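Local coordinates for putative lipoprotein (Parabacteroides distasonis, PDB 4FVS) that is of unknown function but, as a putative exported lipoprotein with a fold probably related to the LolA/LolB carriers, may bind lipid or another hydrophobic ligand, at residues Val30-Asp36 against Glu48-Thr54. Residues are numbered along the deposited sequence; the frame is centred on the assembly and turned at random.
Sequences VMSYQVD and EADYVYT
V30 to V35 pair with A49 to T54 in regular antiparallel register, the two strands of a β-hairpin running at 154° to each other and joined by seven backbone hydrogen bonds, from V30 N to T54 O (2.8 Å) through D36 N to E48 O. The hairpin belongs to the antiparallel β-framework of a probably LolA/LolB-like protein and illustrates how alternation sorts side chains: M31, Y33, V35, A49, Y51 and Y53 share the buried face, the residues between them the more exposed one. On the buried face, Y53 presents its edge to the ring of Y33 in an offset edge-to-face pair, planes at 65°. With CG anti to its carbonyl carbon (chi1 -61°), Y33 slants across the strand boundary, its CD2 reaching Y51 CB at 3.6 Å and its OH hydrogen-bonded to Y53 OH at 2.7 Å, while W16 stacks on its ring. A phenylalanine in its place would probably leave Y53 OH without its cross-strand hydroxyl partner; S84 also bonds to Y53 OH. Y51 CD1 lies over one face of the Y53 ring; over the opposite face sits CG of selenomethionine M31, a CH-pi contact 3.5 Å from Y53 CD1, extended by a Met-aromatic one in which M31 SE stands 4.4 Å from the Y53 ring centroid.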
loop_
_atom_site.group_PDB
_atom_site.type_symbol
_atom_site.label_atom_id
_atom_site.label_comp_id
_atom_site.label_asym_id
_atom_site.label_seq_id
_atom_site.Cartn_x
_atom_site.Cartn_y
_atom_site.Cartn_z
ATOM N N VAL A 30 -6.247 11.924 4.105
ATOM C CA VAL A 30 -7.188 10.973 4.704
ATOM C C VAL A 30 -7.513 9.924 3.622
ATOM O O VAL A 30 -7.866 10.286 2.494
ATOM C CB VAL A 30 -8.446 11.657 5.275
ATOM C CG1 VAL A 30 -9.375 10.640 5.932
ATOM C CG2 VAL A 30 -8.057 12.757 6.262
HETATM N N MSE A 31 -7.329 8.639 3.942
HETATM C CA MSE A 31 -7.562 7.565 2.986
HETATM C C MSE A 31 -8.665 6.664 3.502
HETATM O O MSE A 31 -8.447 5.912 4.468
HETATM C CB MSE A 31 -6.271 6.812 2.735
HETATM C CG MSE A 31 -5.197 7.730 2.158
HETATM SE SE MSE A 31 -3.414 7.049 2.132
HETATM C CE MSE A 31 -3.076 7.087 4.113
ATOM N N SER A 32 -9.874 6.791 2.888
ATOM C CA SER A 32 -11.052 6.043 3.287
ATOM C C SER A 32 -11.326 4.917 2.321
ATOM O O SER A 32 -11.326 5.128 1.107
ATOM C CB SER A 32 -12.254 6.959 3.387
ATOM O OG SER A 32 -11.940 8.028 4.258
ATOM N N TYR A 33 -11.553 3.718 2.860
ATOM C CA TYR A 33 -11.788 2.520 2.066
ATOM C C TYR A 33 -13.037 1.797 2.478
ATOM O O TYR A 33 -13.530 1.987 3.592
ATOM C CB TYR A 33 -10.620 1.534 2.212
ATOM C CG TYR A 33 -9.254 1.995 1.772
ATOM C CD1 TYR A 33 -8.477 2.815 2.586
ATOM C CD2 TYR A 33 -8.662 1.476 0.625
ATOM C CE1 TYR A 33 -7.187 3.202 2.208
ATOM C CE2 TYR A 33 -7.372 1.849 0.240
ATOM C CZ TYR A 33 -6.631 2.698 1.045
ATOM O OH TYR A 33 -5.357 3.031 0.672
ATOM N N GLN A 34 -13.515 0.915 1.592
ATOM C CA GLN A 34 -14.665 0.069 1.843
ATOM C C GLN A 34 -14.668 -1.174 0.942
ATOM O O GLN A 34 -14.543 -1.041 -0.271
ATOM C CB GLN A 34 -15.972 0.832 1.660
ATOM C CG GLN A 34 -17.143 -0.037 2.092
ATOM C CD GLN A 34 -18.462 0.587 1.834
ATOM O OE1 GLN A 34 -18.677 1.239 0.806
ATOM N NE2 GLN A 34 -19.391 0.321 2.731
ATOM N N VAL A 35 -14.864 -2.366 1.530
ATOM C CA VAL A 35 -14.987 -3.616 0.774
ATOM C C VAL A 35 -16.332 -3.593 0.033
ATOM O O VAL A 35 -17.383 -3.624 0.672
ATOM C CB VAL A 35 -14.844 -4.876 1.659
ATOM C CG1 VAL A 35 -15.066 -6.143 0.843
ATOM C CG2 VAL A 35 -13.492 -4.908 2.360
ATOM N N ASP A 36 -16.288 -3.503 -1.296
ATOM C CA ASP A 36 -17.482 -3.447 -2.121
ATOM C C ASP A 36 -17.968 -4.869 -2.458
ATOM O O ASP A 36 -19.146 -5.150 -2.259
ATOM C CB ASP A 36 -17.221 -2.624 -3.397
ATOM C CG ASP A 36 -18.456 -2.109 -4.129
ATOM O OD1 ASP A 36 -19.596 -2.469 -3.725
ATOM O OD2 ASP A 36 -18.287 -1.335 -5.096
ATOM N N GLU A 48 -12.703 -6.794 -3.884
ATOM C CA GLU A 48 -12.649 -5.509 -4.563
ATOM C C GLU A 48 -13.114 -4.418 -3.576
ATOM O O GLU A 48 -14.226 -4.487 -3.057
ATOM C CB GLU A 48 -13.481 -5.509 -5.867
ATOM C CG GLU A 48 -13.231 -4.260 -6.700
ATOM C CD GLU A 48 -13.780 -4.127 -8.098
ATOM O OE1 GLU A 48 -13.113 -4.691 -8.988
ATOM O OE2 GLU A 48 -14.604 -3.212 -8.334
ATOM N N ALA A 49 -12.256 -3.439 -3.311
ATOM C CA ALA A 49 -12.562 -2.341 -2.405
ATOM C C ALA A 49 -12.478 -0.984 -3.096
ATOM O O ALA A 49 -11.661 -0.810 -3.999
ATOM C CB ALA A 49 -11.609 -2.367 -1.231
ATOM N N ASP A 50 -13.341 -0.034 -2.676
ATOM C CA ASP A 50 -13.342 1.350 -3.149
ATOM C C ASP A 50 -12.519 2.198 -2.222
ATOM O O ASP A 50 -12.459 1.907 -1.025
ATOM C CB ASP A 50 -14.761 1.934 -3.266
ATOM C CG ASP A 50 -15.496 1.475 -4.494
ATOM O OD1 ASP A 50 -15.061 1.829 -5.608
ATOM O OD2 ASP A 50 -16.539 0.799 -4.342
ATOM N N TYR A 51 -11.858 3.233 -2.764
ATOM C CA TYR A 51 -11.077 4.140 -1.936
ATOM C C TYR A 51 -11.356 5.566 -2.344
ATOM O O TYR A 51 -11.687 5.828 -3.497
ATOM C CB TYR A 51 -9.570 3.825 -1.979
ATOM C CG TYR A 51 -8.872 4.100 -3.293
ATOM C CD1 TYR A 51 -8.421 5.378 -3.610
ATOM C CD2 TYR A 51 -8.556 3.063 -4.171
ATOM C CE1 TYR A 51 -7.740 5.635 -4.796
ATOM C CE2 TYR A 51 -7.868 3.310 -5.363
ATOM C CZ TYR A 51 -7.459 4.600 -5.670
ATOM O OH TYR A 51 -6.781 4.873 -6.838
ATOM N N VAL A 52 -11.255 6.483 -1.376
ATOM C CA VAL A 52 -11.398 7.926 -1.557
ATOM C C VAL A 52 -10.304 8.587 -0.753
ATOM O O VAL A 52 -10.262 8.441 0.466
ATOM C CB VAL A 52 -12.791 8.517 -1.206
ATOM C CG1 VAL A 52 -12.899 9.971 -1.681
ATOM C CG2 VAL A 52 -13.922 7.688 -1.817
ATOM N N TYR A 53 -9.388 9.258 -1.439
ATOM C CA TYR A 53 -8.315 9.990 -0.798
ATOM C C TYR A 53 -8.738 11.452 -0.792
ATOM O O TYR A 53 -9.084 11.996 -1.847
ATOM C CB TYR A 53 -6.952 9.766 -1.498
ATOM C CG TYR A 53 -6.394 8.351 -1.530
ATOM C CD1 TYR A 53 -6.985 7.325 -0.798
ATOM C CD2 TYR A 53 -5.252 8.046 -2.271
ATOM C CE1 TYR A 53 -6.457 6.028 -0.805
ATOM C CE2 TYR A 53 -4.736 6.745 -2.317
ATOM C CZ TYR A 53 -5.331 5.739 -1.567
ATOM O OH TYR A 53 -4.796 4.459 -1.599
ATOM N N THR A 54 -8.840 12.043 0.411
ATOM C CA THR A 54 -9.248 13.435 0.614
ATOM C C THR A 54 -8.158 14.162 1.341
ATOM O O THR A 54 -7.383 13.521 2.051
ATOM C CB THR A 54 -10.573 13.538 1.389
ATOM O OG1 THR A 54 -10.451 12.855 2.637
ATOM C CG2 THR A 54 -11.773 13.022 0.600
#